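Local coordinates for protein malate synthase (Haloferax volcanii, PDB 3OYZ) that catalyses the magnesium-dependent Claisen condensation of glyoxylate with acetyl-CoA and hydrolysis of the malyl-CoA intermediate, yielding malate for the glyoxylate cycle, at residues E61-I66 against L103-P108; Q97-M102 against T138-E143; G189-T194 against P231-R236; E351-A356 against G362-T367. All blocks are in the same frame, centred on the assembly; numbering follows the deposited sequence.

Contact 1: residues E61-I66 against L103-P108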
# COMPACT_ATOMS: atom_id res chain seq x y z
N GLU A 61 39.23 11.62 -1.14
CA GLU A 61 39.68 12.44 0.00
C GLU A 61 38.68 12.30 1.15
O GLU A 61 39.06 12.10 2.31
CB GLU A 61 39.84 13.90 -0.42
CG GLU A 61 40.30 14.80 0.76
CD GLU A 61 40.52 16.27 0.36
OE1 GLU A 61 40.39 16.67 -0.82
OE2 GLU A 61 40.79 17.08 1.27
N GLY A 62 37.39 12.22 0.78
CA GLY A 62 36.36 11.90 1.78
C GLY A 62 36.62 10.63 2.55
O GLY A 62 36.43 10.57 3.73
N ALA A 63 37.11 9.55 1.94
CA ALA A 63 37.28 8.35 2.76
C ALA A 63 38.47 8.43 3.70
O ALA A 63 38.50 7.78 4.76
CB ALA A 63 37.45 7.14 1.83
N GLU A 64 39.51 9.15 3.25
CA GLU A 64 40.61 9.52 4.20
C GLU A 64 40.12 10.38 5.34
O GLU A 64 40.38 10.05 6.51
CB GLU A 64 41.83 10.15 3.48
CG GLU A 64 42.59 9.03 2.77
CD GLU A 64 43.38 9.54 1.57
OE1 GLU A 64 43.30 10.76 1.25
OE2 GLU A 64 44.06 8.71 0.91
N ASN A 65 39.26 11.35 5.02
CA ASN A 65 38.71 12.22 6.06
C ASN A 65 37.95 11.42 7.07
O ASN A 65 38.06 11.66 8.28
CB ASN A 65 37.83 13.33 5.48
CG ASN A 65 38.65 14.39 4.82
OD1 ASN A 65 39.86 14.29 4.93
ND2 ASN A 65 38.07 15.27 4.01
N ILE A 66 37.16 10.45 6.56
CA ILE A 66 36.47 9.55 7.47
C ILE A 66 37.40 8.84 8.42
O ILE A 66 37.15 8.72 9.62
CB ILE A 66 35.62 8.43 6.67
CG1 ILE A 66 34.39 9.08 6.06
CG2 ILE A 66 35.22 7.34 7.64
CD1 ILE A 66 33.66 8.22 4.88
N LEU A 103 37.20 -1.34 2.98
CA LEU A 103 38.37 -2.09 3.38
C LEU A 103 39.44 -1.10 4.00
O LEU A 103 40.03 -1.40 5.05
CB LEU A 103 38.90 -2.78 2.13
CG LEU A 103 40.03 -3.81 2.25
CD1 LEU A 103 39.69 -5.03 3.12
CD2 LEU A 103 40.51 -4.21 0.85
N ASP A 104 39.71 0.03 3.36
CA ASP A 104 40.62 1.09 3.87
C ASP A 104 40.19 1.62 5.23
O ASP A 104 40.97 1.61 6.21
CB ASP A 104 40.65 2.31 2.92
CG ASP A 104 41.23 2.00 1.57
OD1 ASP A 104 41.94 0.97 1.48
OD2 ASP A 104 40.99 2.78 0.61
N ILE A 105 38.92 2.01 5.32
CA ILE A 105 38.37 2.56 6.55
C ILE A 105 38.51 1.61 7.73
O ILE A 105 38.75 2.10 8.85
CB ILE A 105 36.95 3.10 6.36
CG1 ILE A 105 37.03 4.26 5.37
CG2 ILE A 105 36.30 3.47 7.66
CD1 ILE A 105 35.68 4.65 4.72
N THR A 106 38.42 0.29 7.54
CA THR A 106 38.42 -0.57 8.73
C THR A 106 39.81 -1.13 9.06
O THR A 106 39.95 -1.98 9.92
CB THR A 106 37.50 -1.82 8.52
OG1 THR A 106 37.81 -2.33 7.22
CG2 THR A 106 36.03 -1.37 8.45
N ASP A 107 40.83 -0.72 8.33
CA ASP A 107 42.19 -1.18 8.69
C ASP A 107 42.41 -0.83 10.17
O ASP A 107 42.35 0.35 10.49
CB ASP A 107 43.18 -0.42 7.81
CG ASP A 107 44.64 -0.80 8.06
OD1 ASP A 107 44.98 -1.50 9.05
OD2 ASP A 107 45.44 -0.36 7.20
N PRO A 108 42.61 -1.79 11.08
CA PRO A 108 42.64 -1.59 12.52
C PRO A 108 43.89 -0.79 12.98
O PRO A 108 43.85 -0.11 14.01
CB PRO A 108 42.77 -3.03 13.06
CG PRO A 108 42.27 -3.88 11.96
CD PRO A 108 42.88 -3.21 10.75

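Contact 2: residues Q97-M102 against T138-E143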
# COMPACT_ATOMS: atom_id res chain seq x y z
N GLN A 97 34.29 0.02 -5.82
CA GLN A 97 34.76 1.24 -5.16
C GLN A 97 34.29 1.30 -3.71
O GLN A 97 35.10 1.55 -2.80
CB GLN A 97 34.36 2.41 -6.05
CG GLN A 97 34.76 3.78 -5.40
CD GLN A 97 36.28 3.95 -5.37
OE1 GLN A 97 36.81 4.53 -6.32
NE2 GLN A 97 36.99 3.40 -4.36
N GLY A 98 33.04 0.89 -3.42
CA GLY A 98 32.53 1.02 -2.05
C GLY A 98 33.17 -0.05 -1.22
O GLY A 98 33.57 0.20 -0.10
N PHE A 99 33.37 -1.23 -1.80
CA PHE A 99 34.11 -2.19 -1.05
C PHE A 99 35.58 -1.71 -0.78
O PHE A 99 36.07 -1.94 0.31
CB PHE A 99 34.23 -3.43 -1.94
CG PHE A 99 35.16 -4.49 -1.40
CD1 PHE A 99 35.02 -4.99 -0.14
CD2 PHE A 99 36.17 -4.97 -2.21
CE1 PHE A 99 35.87 -5.98 0.38
CE2 PHE A 99 37.04 -5.97 -1.75
CZ PHE A 99 36.87 -6.50 -0.45
N GLN A 100 36.31 -1.22 -1.78
CA GLN A 100 37.70 -0.81 -1.46
C GLN A 100 37.78 0.26 -0.37
O GLN A 100 38.60 0.16 0.54
CB GLN A 100 38.41 -0.26 -2.68
CG GLN A 100 38.32 -1.12 -3.92
CD GLN A 100 38.91 -0.41 -5.16
OE1 GLN A 100 38.19 0.16 -5.98
NE2 GLN A 100 40.24 -0.46 -5.31
N HIS A 101 36.87 1.23 -0.42
CA HIS A 101 36.77 2.23 0.66
C HIS A 101 36.47 1.59 1.98
O HIS A 101 37.10 2.03 2.95
CB HIS A 101 35.87 3.44 0.33
CG HIS A 101 36.48 4.38 -0.68
ND1 HIS A 101 35.75 5.21 -1.51
CD2 HIS A 101 37.78 4.60 -1.00
CE1 HIS A 101 36.56 5.92 -2.27
NE2 HIS A 101 37.79 5.58 -1.97
N MET A 102 35.61 0.54 2.10
CA MET A 102 35.32 0.03 3.42
C MET A 102 36.52 -0.70 3.93
O MET A 102 36.76 -0.80 5.16
CB MET A 102 34.21 -1.09 3.45
CG MET A 102 32.84 -0.63 3.08
SD MET A 102 31.46 -1.85 3.24
CE MET A 102 32.11 -2.90 4.48
N THR A 138 31.60 -9.44 4.88
CA THR A 138 32.26 -10.62 5.41
C THR A 138 33.78 -10.62 5.03
O THR A 138 34.63 -10.96 5.86
CB THR A 138 31.55 -11.89 4.86
OG1 THR A 138 30.20 -11.85 5.37
CG2 THR A 138 32.22 -13.13 5.46
N ILE A 139 34.07 -10.35 3.78
CA ILE A 139 35.50 -10.29 3.38
C ILE A 139 36.29 -9.22 4.19
O ILE A 139 37.35 -9.56 4.70
CB ILE A 139 35.62 -10.07 1.88
CG1 ILE A 139 35.32 -11.42 1.17
CG2 ILE A 139 37.04 -9.59 1.47
CD1 ILE A 139 34.96 -11.19 -0.30
N VAL A 140 35.79 -7.99 4.28
CA VAL A 140 36.39 -6.94 5.13
C VAL A 140 36.66 -7.39 6.54
O VAL A 140 37.81 -7.22 7.01
CB VAL A 140 35.51 -5.67 5.11
CG1 VAL A 140 35.92 -4.75 6.25
CG2 VAL A 140 35.55 -5.05 3.74
N GLU A 141 35.66 -7.92 7.24
CA GLU A 141 35.82 -8.55 8.54
C GLU A 141 36.97 -9.54 8.65
O GLU A 141 37.82 -9.49 9.58
CB GLU A 141 34.53 -9.17 9.12
CG GLU A 141 33.50 -8.06 9.38
CD GLU A 141 32.07 -8.61 9.58
OE1 GLU A 141 31.77 -9.76 9.14
OE2 GLU A 141 31.23 -7.88 10.13
N HIS A 142 36.97 -10.49 7.73
CA HIS A 142 38.01 -11.52 7.77
C HIS A 142 39.39 -10.91 7.43
O HIS A 142 40.37 -11.29 8.04
CB HIS A 142 37.68 -12.70 6.84
CG HIS A 142 36.70 -13.65 7.46
ND1 HIS A 142 37.08 -14.83 8.07
CD2 HIS A 142 35.36 -13.53 7.68
CE1 HIS A 142 36.01 -15.44 8.56
NE2 HIS A 142 34.96 -14.66 8.35
N GLU A 143 39.47 -10.00 6.48
CA GLU A 143 40.74 -9.43 6.05
C GLU A 143 41.35 -8.65 7.24
O GLU A 143 42.57 -8.55 7.33
CB GLU A 143 40.60 -8.49 4.86
CG GLU A 143 40.41 -9.25 3.55
CD GLU A 143 41.57 -10.22 3.27
OE1 GLU A 143 42.72 -9.71 3.29
OE2 GLU A 143 41.37 -11.44 3.06

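Contact 3: residues G189-T194 against P231-R236. With MG (magnesium ion), chain D; PYR (pyruvic acid), chain C; ACO (acetyl coenzyme *a), chain B.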
# COMPACT_ATOMS: atom_id res chain seq x y z
N GLY A 189 14.88 6.04 0.81
CA GLY A 189 15.53 7.12 0.11
C GLY A 189 14.57 7.71 -0.90
O GLY A 189 14.67 7.41 -2.06
N GLU A 190 13.70 8.60 -0.45
CA GLU A 190 12.62 9.09 -1.30
C GLU A 190 13.08 9.78 -2.58
O GLU A 190 12.34 9.77 -3.56
CB GLU A 190 11.63 9.96 -0.56
CG GLU A 190 10.49 9.22 0.15
CD GLU A 190 10.81 8.82 1.58
OE1 GLU A 190 12.02 8.82 1.88
OE2 GLU A 190 9.90 8.46 2.37
N VAL A 191 14.30 10.32 -2.58
CA VAL A 191 14.72 11.16 -3.71
C VAL A 191 15.10 10.24 -4.89
O VAL A 191 14.52 10.35 -5.96
CB VAL A 191 15.86 12.14 -3.37
CG1 VAL A 191 15.99 13.07 -4.57
CG2 VAL A 191 15.47 12.95 -2.16
N ASP A 192 16.06 9.36 -4.68
CA ASP A 192 16.38 8.40 -5.74
C ASP A 192 15.20 7.45 -6.02
O ASP A 192 15.02 7.00 -7.17
CB ASP A 192 17.59 7.60 -5.31
CG ASP A 192 18.92 8.32 -5.61
OD1 ASP A 192 18.97 8.82 -6.75
OD2 ASP A 192 19.78 8.43 -4.71
N TYR A 193 14.33 7.24 -5.04
CA TYR A 193 13.18 6.38 -5.30
C TYR A 193 12.22 7.05 -6.25
O TYR A 193 11.72 6.44 -7.19
CB TYR A 193 12.49 6.11 -3.96
CG TYR A 193 11.28 5.19 -4.05
CD1 TYR A 193 11.46 3.81 -4.10
CD2 TYR A 193 9.98 5.71 -4.03
CE1 TYR A 193 10.31 2.93 -4.15
CE2 TYR A 193 8.88 4.87 -4.07
CZ TYR A 193 9.04 3.49 -4.07
OH TYR A 193 7.86 2.76 -4.14
N THR A 194 11.98 8.35 -6.06
CA THR A 194 11.17 9.15 -7.00
C THR A 194 11.65 9.04 -8.41
O THR A 194 10.82 8.88 -9.33
CB THR A 194 11.21 10.65 -6.61
OG1 THR A 194 10.54 10.72 -5.36
CG2 THR A 194 10.42 11.59 -7.62
N PRO A 231 15.02 11.66 3.50
CA PRO A 231 15.29 13.07 3.84
C PRO A 231 14.11 14.00 3.58
O PRO A 231 13.29 13.82 2.67
CB PRO A 231 16.51 13.40 3.01
CG PRO A 231 16.40 12.46 1.85
CD PRO A 231 15.97 11.17 2.49
N TYR A 232 13.96 14.96 4.49
CA TYR A 232 12.90 15.95 4.33
C TYR A 232 13.64 17.21 3.84
O TYR A 232 14.29 17.91 4.66
CB TYR A 232 12.24 16.15 5.69
CG TYR A 232 11.05 17.07 5.56
CD1 TYR A 232 9.80 16.57 5.23
CD2 TYR A 232 11.19 18.46 5.78
CE1 TYR A 232 8.72 17.40 5.05
CE2 TYR A 232 10.10 19.33 5.65
CZ TYR A 232 8.87 18.77 5.31
OH TYR A 232 7.77 19.54 5.10
N ASP A 233 13.67 17.40 2.53
CA ASP A 233 14.70 18.31 1.96
C ASP A 233 14.30 19.79 2.02
O ASP A 233 15.13 20.63 1.73
CB ASP A 233 15.16 17.92 0.54
CG ASP A 233 13.98 17.64 -0.43
OD1 ASP A 233 12.81 17.94 -0.10
OD2 ASP A 233 14.19 17.08 -1.54
N ASP A 234 13.05 20.13 2.34
CA ASP A 234 12.72 21.53 2.72
C ASP A 234 13.25 21.86 4.11
O ASP A 234 12.46 21.89 5.07
CB ASP A 234 11.20 21.72 2.72
CG ASP A 234 10.61 21.59 1.32
OD1 ASP A 234 11.39 21.58 0.35
OD2 ASP A 234 9.38 21.48 1.15
N ILE A 235 14.58 21.97 4.23
CA ILE A 235 15.27 21.93 5.52
C ILE A 235 14.84 23.04 6.48
O ILE A 235 14.99 22.90 7.69
CB ILE A 235 16.80 21.96 5.34
CG1 ILE A 235 17.18 23.10 4.38
CG2 ILE A 235 17.30 20.69 4.65
CD1 ILE A 235 18.70 23.26 4.19
N ARG A 236 14.28 24.13 5.98
CA ARG A 236 13.87 25.22 6.90
C ARG A 236 12.44 25.08 7.43
O ARG A 236 12.08 25.80 8.36
CB ARG A 236 13.97 26.62 6.29
CG ARG A 236 15.18 26.88 5.37
CD ARG A 236 16.52 26.66 6.06
NE ARG A 236 17.58 26.91 5.08
CZ ARG A 236 18.88 26.68 5.26
NH1 ARG A 236 19.32 26.13 6.37
NH2 ARG A 236 19.74 26.96 4.28
MG MG D . 19.73 8.19 -2.83
C PYR C . 17.77 9.52 -1.43
O PYR C . 18.04 9.06 -2.59
OXT PYR C . 16.60 9.94 -1.09
CA PYR C . 18.78 9.43 -0.47
O3 PYR C . 19.93 8.90 -0.78
CB PYR C . 18.53 9.88 0.92
N1A ACO B . 26.85 17.97 8.89
C2A ACO B . 27.70 18.71 9.63
N3A ACO B . 27.51 20.03 9.78
C4A ACO B . 26.48 20.70 9.20
C5A ACO B . 25.53 19.91 8.39
C6A ACO B . 25.79 18.47 8.22
N6A ACO B . 24.92 17.79 7.42
N7A ACO B . 24.61 20.76 7.91
C8A ACO B . 24.94 21.99 8.35
N9A ACO B . 26.02 21.96 9.15
C1B ACO B . 26.60 23.16 9.82
C2B ACO B . 26.51 24.32 8.83
O2B ACO B . 27.66 24.29 7.98
C3B ACO B . 26.44 25.54 9.74
O3B ACO B . 27.80 25.70 10.15
P3B ACO B . 28.49 27.09 10.69
O7A ACO B . 28.51 26.79 12.18
O8A ACO B . 27.50 28.12 10.18
O9A ACO B . 29.84 27.20 10.01
C4B ACO B . 25.60 25.02 10.90
O4B ACO B . 25.85 23.60 10.96
C5B ACO B . 24.11 25.21 10.65
O5B ACO B . 23.88 24.97 9.27
P1A ACO B . 22.50 25.35 8.54
O1A ACO B . 22.24 26.82 8.42
O2A ACO B . 21.46 24.61 9.33
O3A ACO B . 22.48 24.77 7.05
P2A ACO B . 23.33 25.43 5.86
O4A ACO B . 24.62 25.65 6.59
O5A ACO B . 22.41 26.37 5.12
O6A ACO B . 23.57 24.27 4.76
CBP ACO B . 23.12 22.16 3.56
CCP ACO B . 22.54 23.43 4.19
CDP ACO B . 24.11 22.51 2.44
CEP ACO B . 21.96 21.42 2.92
CAP ACO B . 23.88 21.29 4.57
OAP ACO B . 23.02 21.21 5.69
C9P ACO B . 24.17 19.89 4.08
O9P ACO B . 25.02 19.69 3.21
N8P ACO B . 23.43 18.90 4.63
C7P ACO B . 23.67 17.52 4.22
C6P ACO B . 23.14 17.20 2.82
C5P ACO B . 23.23 15.69 2.70
O5P ACO B . 23.64 15.03 3.64
N4P ACO B . 22.77 15.18 1.56
C3P ACO B . 22.72 13.76 1.25
C2P ACO B . 21.68 13.03 2.11
S1P ACO B . 20.25 13.20 1.09
C ACO B . 20.30 12.06 -0.15
O ACO B . 21.31 11.46 -0.47
CH3 ACO B . 19.03 11.85 -0.91
O HOH W 1 21.24 10.01 -2.82
O HOH W 2 21.43 7.19 -2.50

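Contact 4: residues E351-A356 against G362-T367. With ACO (acetyl coenzyme *a), chain B.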
# COMPACT_ATOMS: atom_id res chain seq x y z
N GLU A 351 21.18 22.81 -14.32
CA GLU A 351 22.46 23.46 -14.69
C GLU A 351 23.13 24.15 -13.50
O GLU A 351 24.30 23.87 -13.23
CB GLU A 351 22.30 24.41 -15.87
CG GLU A 351 22.11 23.64 -17.18
CD GLU A 351 21.49 24.47 -18.30
OE1 GLU A 351 21.33 23.93 -19.42
OE2 GLU A 351 21.12 25.64 -18.11
N GLU A 352 22.36 24.94 -12.76
CA GLU A 352 22.80 25.45 -11.45
C GLU A 352 23.35 24.35 -10.52
O GLU A 352 24.40 24.53 -9.90
CB GLU A 352 21.73 26.28 -10.73
CG GLU A 352 22.20 26.72 -9.33
CD GLU A 352 21.20 27.45 -8.43
OE1 GLU A 352 21.52 27.56 -7.22
OE2 GLU A 352 20.11 27.90 -8.87
N PHE A 353 22.64 23.23 -10.38
CA PHE A 353 23.16 22.16 -9.52
C PHE A 353 24.44 21.51 -10.06
O PHE A 353 25.38 21.26 -9.29
CB PHE A 353 22.13 21.06 -9.18
CG PHE A 353 22.77 19.86 -8.55
CD1 PHE A 353 23.06 19.86 -7.19
CD2 PHE A 353 23.23 18.82 -9.35
CE1 PHE A 353 23.72 18.81 -6.61
CE2 PHE A 353 23.89 17.76 -8.79
CZ PHE A 353 24.15 17.75 -7.41
N GLU A 354 24.41 21.19 -11.36
CA GLU A 354 25.49 20.64 -12.19
C GLU A 354 26.83 21.39 -11.95
O GLU A 354 27.85 20.75 -11.62
CB GLU A 354 25.00 20.75 -13.65
CG GLU A 354 25.63 19.96 -14.80
CD GLU A 354 24.83 20.12 -16.12
OE1 GLU A 354 24.75 21.23 -16.71
OE2 GLU A 354 24.23 19.12 -16.60
N ALA A 355 26.80 22.72 -12.11
CA ALA A 355 27.89 23.64 -11.79
C ALA A 355 28.40 23.56 -10.34
O ALA A 355 29.61 23.48 -10.10
CB ALA A 355 27.49 25.08 -12.16
N ALA A 356 27.49 23.56 -9.36
CA ALA A 356 27.88 23.39 -7.95
C ALA A 356 28.66 22.10 -7.67
O ALA A 356 29.71 22.12 -7.01
CB ALA A 356 26.67 23.53 -7.01
N GLY A 362 28.83 18.61 -3.11
CA GLY A 362 27.82 17.57 -3.29
C GLY A 362 26.39 17.97 -2.97
O GLY A 362 25.47 17.61 -3.72
N ALA A 363 26.20 18.66 -1.85
CA ALA A 363 24.89 19.16 -1.42
C ALA A 363 24.86 20.69 -1.22
O ALA A 363 25.77 21.27 -0.60
CB ALA A 363 24.42 18.43 -0.15
N ILE A 364 23.78 21.31 -1.70
CA ILE A 364 23.60 22.78 -1.68
C ILE A 364 22.15 23.09 -1.34
O ILE A 364 21.25 22.30 -1.65
CB ILE A 364 23.99 23.42 -3.03
CG1 ILE A 364 23.02 23.05 -4.16
CG2 ILE A 364 25.43 23.02 -3.39
CD1 ILE A 364 23.13 23.88 -5.45
N ALA A 365 21.92 24.23 -0.69
CA ALA A 365 20.55 24.70 -0.51
C ALA A 365 20.25 25.54 -1.75
O ALA A 365 21.01 26.47 -2.05
CB ALA A 365 20.38 25.49 0.82
N MET A 366 19.25 25.17 -2.55
CA MET A 366 18.87 25.97 -3.71
C MET A 366 17.63 26.78 -3.36
O MET A 366 16.83 26.35 -2.51
CB MET A 366 18.59 25.10 -4.92
CG MET A 366 18.48 25.86 -6.22
SD MET A 366 18.40 24.61 -7.51
CE MET A 366 20.11 24.07 -7.61
N THR A 367 17.49 27.94 -4.00
CA THR A 367 16.59 29.00 -3.54
C THR A 367 15.64 29.48 -4.63
O THR A 367 16.05 29.72 -5.77
CB THR A 367 17.39 30.18 -2.94
OG1 THR A 367 17.90 29.79 -1.65
CG2 THR A 367 16.52 31.39 -2.76
N1A ACO B . 26.85 17.97 8.89
C2A ACO B . 27.70 18.71 9.63
N3A ACO B . 27.51 20.03 9.78
C4A ACO B . 26.48 20.70 9.20
C5A ACO B . 25.53 19.91 8.39
C6A ACO B . 25.79 18.47 8.22
N6A ACO B . 24.92 17.79 7.42
N7A ACO B . 24.61 20.76 7.91
C8A ACO B . 24.94 21.99 8.35
N9A ACO B . 26.02 21.96 9.15
C1B ACO B . 26.60 23.16 9.82
C2B ACO B . 26.51 24.32 8.83
O2B ACO B . 27.66 24.29 7.98
C3B ACO B . 26.44 25.54 9.74
O3B ACO B . 27.80 25.70 10.15
P3B ACO B . 28.49 27.09 10.69
O7A ACO B . 28.51 26.79 12.18
O8A ACO B . 27.50 28.12 10.18
O9A ACO B . 29.84 27.20 10.01
C4B ACO B . 25.60 25.02 10.90
O4B ACO B . 25.85 23.60 10.96
C5B ACO B . 24.11 25.21 10.65
O5B ACO B . 23.88 24.97 9.27
P1A ACO B . 22.50 25.35 8.54
O1A ACO B . 22.24 26.82 8.42
O2A ACO B . 21.46 24.61 9.33
O3A ACO B . 22.48 24.77 7.05
P2A ACO B . 23.33 25.43 5.86
O4A ACO B . 24.62 25.65 6.59
O5A ACO B . 22.41 26.37 5.12
O6A ACO B . 23.57 24.27 4.76
CBP ACO B . 23.12 22.16 3.56
CCP ACO B . 22.54 23.43 4.19
CDP ACO B . 24.11 22.51 2.44
CEP ACO B . 21.96 21.42 2.92
CAP ACO B . 23.88 21.29 4.57
OAP ACO B . 23.02 21.21 5.69
C9P ACO B . 24.17 19.89 4.08
O9P ACO B . 25.02 19.69 3.21
N8P ACO B . 23.43 18.90 4.63
C7P ACO B . 23.67 17.52 4.22
C6P ACO B . 23.14 17.20 2.82
C5P ACO B . 23.23 15.69 2.70
O5P ACO B . 23.64 15.03 3.64
N4P ACO B . 22.77 15.18 1.56
C3P ACO B . 22.72 13.76 1.25
C2P ACO B . 21.68 13.03 2.11
S1P ACO B . 20.25 13.20 1.09
C ACO B . 20.30 12.06 -0.15
O ACO B . 21.31 11.46 -0.47
CH3 ACO B . 19.03 11.85 -0.91

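Contact 1: residues E61-I66 against L103-P108
Ile105 reaches across to both Ala63 and Ile66, and the link between the two helices is apolar. Its CD1 methyl does most of the touching. It lies 4.0 Å from CG2 of Ile66 and 4.1 Å from CD1 of Ile66, and it also meets CB of Ala63 at 4.2 Å. The branch methyls form a second point of touch, CG2 of Ile105 standing 4.0 Å from CG2 of Ile66. In Ile105 the CG1 arm sits beside the backbone N (chi1 -64°) and runs on extended, which carries CD1 out between the two partners. Backbone and side chain meet as well, since CG1 of Ile105 packs 3.9 Å from the carbonyl O of Ala63. An alanine in place of Ile105 would take away both branches beyond CB and is likely to leave a gap facing Ile66 and Ala63. The polar groups look elsewhere than across the contact: Ile66 N bonds to Gly62 O along its helix, and Asn65 ND2 reaches Ser27 OG and Thr19 O. This is neighbour-to-neighbour helix packing on the outside of the TIM barrel, helix 59-73 following strand 45-49 and helix 92-105 following strand 80-81. Ile105 also touches Phe119 of strand 118-121, while the adjoining Thr106 packs on Val140 of helix 127-143.

Contact 2: residues Q97-M102 against T138-E143
The ring of Phe99 and the methyl CG2 of Val140 make the closest touch here, 3.5 Å from ring atom CE1, the two side chains lying alongside but pointing in opposing senses. Ile139 stands roughly perpendicular to Phe99 and sets its CG2 3.6 Å from CZ, so the far end of the ring is met by methyls from two consecutive residues. The CG of Phe99 is anti to the backbone N (chi1 171°), and this swings the ring end nearer to helix 127-143 than the direction of its CB would suggest. The two helices follow successive strands, 80-81 and 118-121, of the TIM barrel, and the paired segments run nearly side by side in the same sense, their axes 10.4 Å apart and inclined by 26°. Beyond Phe99 on the same helix, Met102 runs across Val140, its chain bent so that CE lies 4.1 Å from Val140 CG2. That one methyl is thus shared by an aromatic ring and a thioether. Phe99 also stacks with Phe136, one turn back from Val140. Glu141, the residue after Val140, forms a salt bridge with Arg182, and its OE1 takes a hydrogen bond from Gly149 N.

Contact 3: residues G189-T194 against P231-R236
Val191 and Pro231 meet through CG2 and CG, 4.1 Å apart, and together they border the place where pyruvate and the acetyl end of acetyl-CoA come together. The acetyl methyl CH3 packs against both, 3.9 Å from CG2 of Val191. Pyruvate is gripped from the start of helix 190-197. Val191 N donates to pyruvate OXT at 2.8 Å (153° at the hydrogen). Asp192 N donates to pyruvate O at 2.9 Å (159°). Gly189, the N-cap, lies so near that a side chain there would press on the pyruvate. Magnesium is held by Asp192 OD2 at 1.9 Å, by pyruvate O and O3, by two waters and by Glu158. Farther along the cofactor, Arg236 NH2 bonds phosphate oxygen O5A at 2.9 Å. Ile235 CD1 lies over one face of that guanidinium, and Asp384 pairs with its NE. In the next shell, Glu190 O accepts from Thr194 N and Thr194 OG1, which arrive from opposite faces of its plane. The Glu190 carboxylate goes to Arg244, and that of Asp233 to Arg385. Pyruvate here occupies the glyoxylate site. Chelation of its keto oxygen O3 by magnesium would probably polarise that carbonyl, while a metal-bound water donates to the thioester O of acetyl-CoA at 2.8 Å, an arrangement consistent with preparing both partners for condensation.

Contact 4: residues E351-A356 against G362-T367
The Phe353 ring meets the carbonyl O of Gly362 at its edge, in plane, with CE1 3.6 Å from that oxygen; a C-H edge turned to a carbonyl is probably a mildly attractive pairing. The other flat group, the carboxylate of Glu352, lies against the thioether of Met366. Here helix 343-358 covers a two-stranded antiparallel sheet, 364-369 with 382-387, that follows the TIM barrel in the chain. The helix segment runs at 154° to strand 364-367, their axes 10.4 Å apart. Alternation along the strand points Ile364 and Met366 toward the helix and Ala365 away. Glu352 from the helix and Met366 from the strand reach toward each other, and the bend at the Met366 sulfur (chi3 -76°) lays CE 3.6 Å from Glu352 CD and 4.0 Å from Phe353 CB. A serine in place of Met366 would lack the thioether and its methyl and is likely to leave Phe353 CB and the Glu352 chain without their apolar partner. Next to them, Ala356 CB rests on Ile364, 3.9 Å from its CG2. Trp387 of the partner strand touches Phe353, Ile364 and Met366. Ala363 is directed away from the helix, and on that side acetyl-CoA passes, its C6P 3.5 Å from CB of Ala363.

Contacts 1 and 2 share helix 92-105 and join it to the helix before it and the helix after it along the chain. They touch one another, Ala63 packing on His101, and both are apolar; contact 1 is the more buried, while contact 2 includes partly exposed Phe99 and Ile139. Contact 3 is fully buried near the middle of the chain, and there metal, backbone N-H groups and charges acting on the ligands set the chemistry apart. Contact 4 is mostly buried but runs out to exposed Glu352. Contacts 3 and 4 meet where Arg236 packs on Ala365, and both touch acetyl-CoA, whereas contacts 1 and 3 remain about 17 Å apart at their nearest atoms.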